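Local coordinates for copper-sensitive operon repressor (CsoR) (Geobacillus thermodenitrificans, PDB 4M1P), which senses Cu(I) as a transcriptional repressor, binding DNA and probably releasing its operator when copper is bound, at residues K30-Q35 with A61-V66. The protein carries 1 engineered substitution. Numbering follows the deposited sequence.
Sequences KRIEGQ and AALRQV
Ile32 reaches across from helix 19-44 and ends among Ala62, Leu63 and Val66 of helix 49-85. Its CG1 branch does the touching. The first torsion turns this branch away from the carbonyl carbon (chi1 -72°), and the straight run on to CD1 (chi2 -179°) aims it at Ala62. Ile32 CG1 rests 3.6 Å from Ala62 CB, and Ile32 CD1 continues past that methyl onto the helix surface. There Ile32 CD1 is 3.7 Å from Ala62 O and 3.8 Å from Leu63 N, so the methyl lies against backbone as well as side chains. Leu63 leaves its helix at an angle to the facing one, but its end turns in and sets Leu63 CD2 3.9 Å from Ile32 CD1. Val66, one turn on from Ala62, adds a looser touch through Val66 CG1, 4.3 Å from Ile32 CD1. The two helices run antiparallel, with segment axes at 161° and 10.5 Å apart at their closest. They form a helical hairpin of the all-helical CsoR subunit, whose first helix has a predicted coiled coil. Gln35 sits one turn beyond Ile32 on the same face. Its outstretched chain carries the amide over to Ala62, with Gln35 OE1 3.9 Å from Ala62 CB. Ala62 thus meets both Ile32 and Gln35 with one methyl. The same two side chains also touch Ile59, a turn earlier on helix 49-85. Leu63 packs in addition on Ile59 of the second subunit, so the contact borders on the packing between subunits. A bound copper(I) ion lies about 13 Å from the Val66 side chain, so this contact is away from the metal site.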
ATOM      1  N   LYS A  30      20.685  10.192  -3.657  1.00 66.49           N
ATOM      2  CA  LYS A  30      22.010   9.669  -3.348  1.00 68.07           C
ATOM      3  C   LYS A  30      21.931   8.737  -2.139  1.00 64.98           C
ATOM      4  O   LYS A  30      22.379   7.591  -2.205  1.00 63.82           O
ATOM      5  CB  LYS A  30      23.011  10.800  -3.086  1.00 72.38           C
ATOM      6  CG  LYS A  30      23.492  11.523  -4.345  1.00 74.64           C
ATOM      7  CD  LYS A  30      24.241  10.595  -5.291  1.00 72.08           C
ATOM      8  CE  LYS A  30      24.584  11.294  -6.595  1.00 72.83           C
ATOM      9  NZ  LYS A  30      25.444  12.490  -6.383  1.00 80.61           N
ATOM     10  N   ARG A  31      21.353   9.228  -1.043  1.00 60.56           N
ATOM     11  CA  ARG A  31      21.180   8.412   0.156  1.00 62.23           C
ATOM     12  C   ARG A  31      20.492   7.103  -0.218  1.00 64.11           C
ATOM     13  O   ARG A  31      20.958   6.018   0.140  1.00 63.89           O
ATOM     14  CB  ARG A  31      20.362   9.156   1.213  1.00 58.75           C
ATOM     15  N   ILE A  32      19.404   7.212  -0.975  1.00 62.77           N
ATOM     16  CA  ILE A  32      18.705   6.034  -1.469  1.00 58.49           C
ATOM     17  C   ILE A  32      19.615   5.147  -2.331  1.00 61.24           C
ATOM     18  O   ILE A  32      19.602   3.925  -2.178  1.00 63.05           O
ATOM     19  CB  ILE A  32      17.416   6.409  -2.220  1.00 58.84           C
ATOM     20  CG1 ILE A  32      16.348   6.901  -1.242  1.00 55.47           C
ATOM     21  CG2 ILE A  32      16.868   5.219  -2.979  1.00 61.88           C
ATOM     22  CD1 ILE A  32      15.033   7.271  -1.920  1.00 51.61           C
ATOM     23  N   GLU A  33      20.411   5.755  -3.215  1.00 59.59           N
ATOM     24  CA  GLU A  33      21.381   4.998  -4.017  1.00 60.52           C
ATOM     25  C   GLU A  33      22.331   4.231  -3.099  1.00 64.23           C
ATOM     26  O   GLU A  33      22.631   3.055  -3.334  1.00 69.66           O
ATOM     27  CB  GLU A  33      22.181   5.913  -4.971  1.00 57.73           C
ATOM     28  CG  GLU A  33      23.186   5.146  -5.846  1.00 57.47           C
ATOM     29  CD  GLU A  33      24.186   6.031  -6.606  1.00 62.24           C
ATOM     30  OE1 GLU A  33      23.909   7.230  -6.814  1.00 65.48           O
ATOM     31  OE2 GLU A  33      25.252   5.509  -7.004  1.00 55.95           O
ATOM     32  N   GLY A  34      22.797   4.902  -2.049  1.00 62.07           N
ATOM     33  CA  GLY A  34      23.672   4.269  -1.077  1.00 65.99           C
ATOM     34  C   GLY A  34      23.008   3.058  -0.449  1.00 63.52           C
ATOM     35  O   GLY A  34      23.582   1.961  -0.440  1.00 60.77           O
ATOM     36  N   GLN A  35      21.795   3.266   0.067  1.00 56.70           N
ATOM     37  CA  GLN A  35      21.003   2.196   0.652  1.00 54.23           C
ATOM     38  C   GLN A  35      20.937   1.012  -0.303  1.00 57.27           C
ATOM     39  O   GLN A  35      21.175  -0.131   0.094  1.00 64.90           O
ATOM     40  CB  GLN A  35      19.596   2.694   0.983  1.00 57.21           C
ATOM     41  CG  GLN A  35      19.549   3.789   2.041  1.00 60.92           C
ATOM     42  CD  GLN A  35      18.147   4.309   2.286  1.00 64.26           C
ATOM     43  OE1 GLN A  35      17.496   4.824   1.380  1.00 63.56           O
ATOM     44  NE2 GLN A  35      17.675   4.176   3.520  1.00 68.54           N
ATOM     45  N   ALA A  61      10.366   3.103   1.950  1.00 48.72           N
ATOM     46  CA  ALA A  61       9.916   4.234   2.748  1.00 47.99           C
ATOM     47  C   ALA A  61      10.507   5.545   2.232  1.00 50.36           C
ATOM     48  O   ALA A  61       9.790   6.526   2.055  1.00 54.54           O
ATOM     49  CB  ALA A  61      10.283   4.028   4.208  1.00 37.43           C
ATOM     50  N   ALA A  62      11.816   5.560   2.004  1.00 46.44           N
ATOM     51  CA  ALA A  62      12.483   6.765   1.523  1.00 51.07           C
ATOM     52  C   ALA A  62      11.993   7.162   0.129  1.00 56.65           C
ATOM     53  O   ALA A  62      11.975   8.345  -0.208  1.00 61.35           O
ATOM     54  CB  ALA A  62      13.989   6.580   1.524  1.00 42.80           C
ATOM     55  N   LEU A  63      11.602   6.173  -0.674  1.00 52.50           N
ATOM     56  CA  LEU A  63      11.097   6.425  -2.018  1.00 54.41           C
ATOM     57  C   LEU A  63       9.696   7.027  -2.013  1.00 53.05           C
ATOM     58  O   LEU A  63       9.404   7.924  -2.808  1.00 52.85           O
ATOM     59  CB  LEU A  63      11.102   5.146  -2.846  1.00 56.30           C
ATOM     60  CG  LEU A  63      12.375   4.896  -3.638  1.00 59.41           C
ATOM     61  CD1 LEU A  63      12.294   3.550  -4.307  1.00 64.55           C
ATOM     62  CD2 LEU A  63      12.575   5.992  -4.667  1.00 55.86           C
ATOM     63  N   ARG A  64       8.832   6.519  -1.137  1.00 49.52           N
ATOM     64  CA  ARG A  64       7.506   7.099  -0.959  1.00 51.76           C
ATOM     65  C   ARG A  64       7.632   8.566  -0.563  1.00 58.34           C
ATOM     66  O   ARG A  64       6.882   9.421  -1.041  1.00 60.15           O
ATOM     67  CB  ARG A  64       6.718   6.346   0.110  1.00 48.65           C
ATOM     68  CG  ARG A  64       5.917   5.174  -0.413  1.00 58.93           C
ATOM     69  CD  ARG A  64       4.987   4.611   0.661  1.00 70.02           C
ATOM     70  NE  ARG A  64       5.711   3.980   1.764  1.00 75.78           N
ATOM     71  CZ  ARG A  64       6.111   2.710   1.768  1.00 80.25           C
ATOM     72  NH1 ARG A  64       5.870   1.931   0.717  1.00 82.24           N
ATOM     73  NH2 ARG A  64       6.762   2.217   2.816  1.00 79.61           N
ATOM     74  N   GLN A  65       8.601   8.848   0.303  1.00 60.87           N
ATOM     75  CA  GLN A  65       8.821  10.196   0.804  1.00 61.81           C
ATOM     76  C   GLN A  65       9.209  11.138  -0.334  1.00 56.52           C
ATOM     77  O   GLN A  65       8.564  12.161  -0.547  1.00 60.29           O
ATOM     78  CB  GLN A  65       9.896  10.186   1.894  1.00 67.95           C
ATOM     79  CG  GLN A  65       9.892  11.405   2.808  1.00 77.81           C
ATOM     80  CD  GLN A  65      10.887  11.273   3.951  1.00 90.11           C
ATOM     81  OE1 GLN A  65      11.367  12.270   4.494  1.00 96.76           O
ATOM     82  NE2 GLN A  65      11.199  10.035   4.321  1.00 91.86           N
ATOM     83  N   VAL A  66      10.253  10.792  -1.076  1.00 44.47           N
ATOM     84  CA  VAL A  66      10.672  11.654  -2.171  1.00 49.19           C
ATOM     85  C   VAL A  66       9.601  11.720  -3.269  1.00 49.41           C
ATOM     86  O   VAL A  66       9.392  12.766  -3.874  1.00 53.64           O
ATOM     87  CB  VAL A  66      12.069  11.263  -2.725  1.00 55.06           C
ATOM     88  CG1 VAL A  66      12.010   9.948  -3.476  1.00 59.82           C
ATOM     89  CG2 VAL A  66      12.608  12.354  -3.618  1.00 54.71           C
TER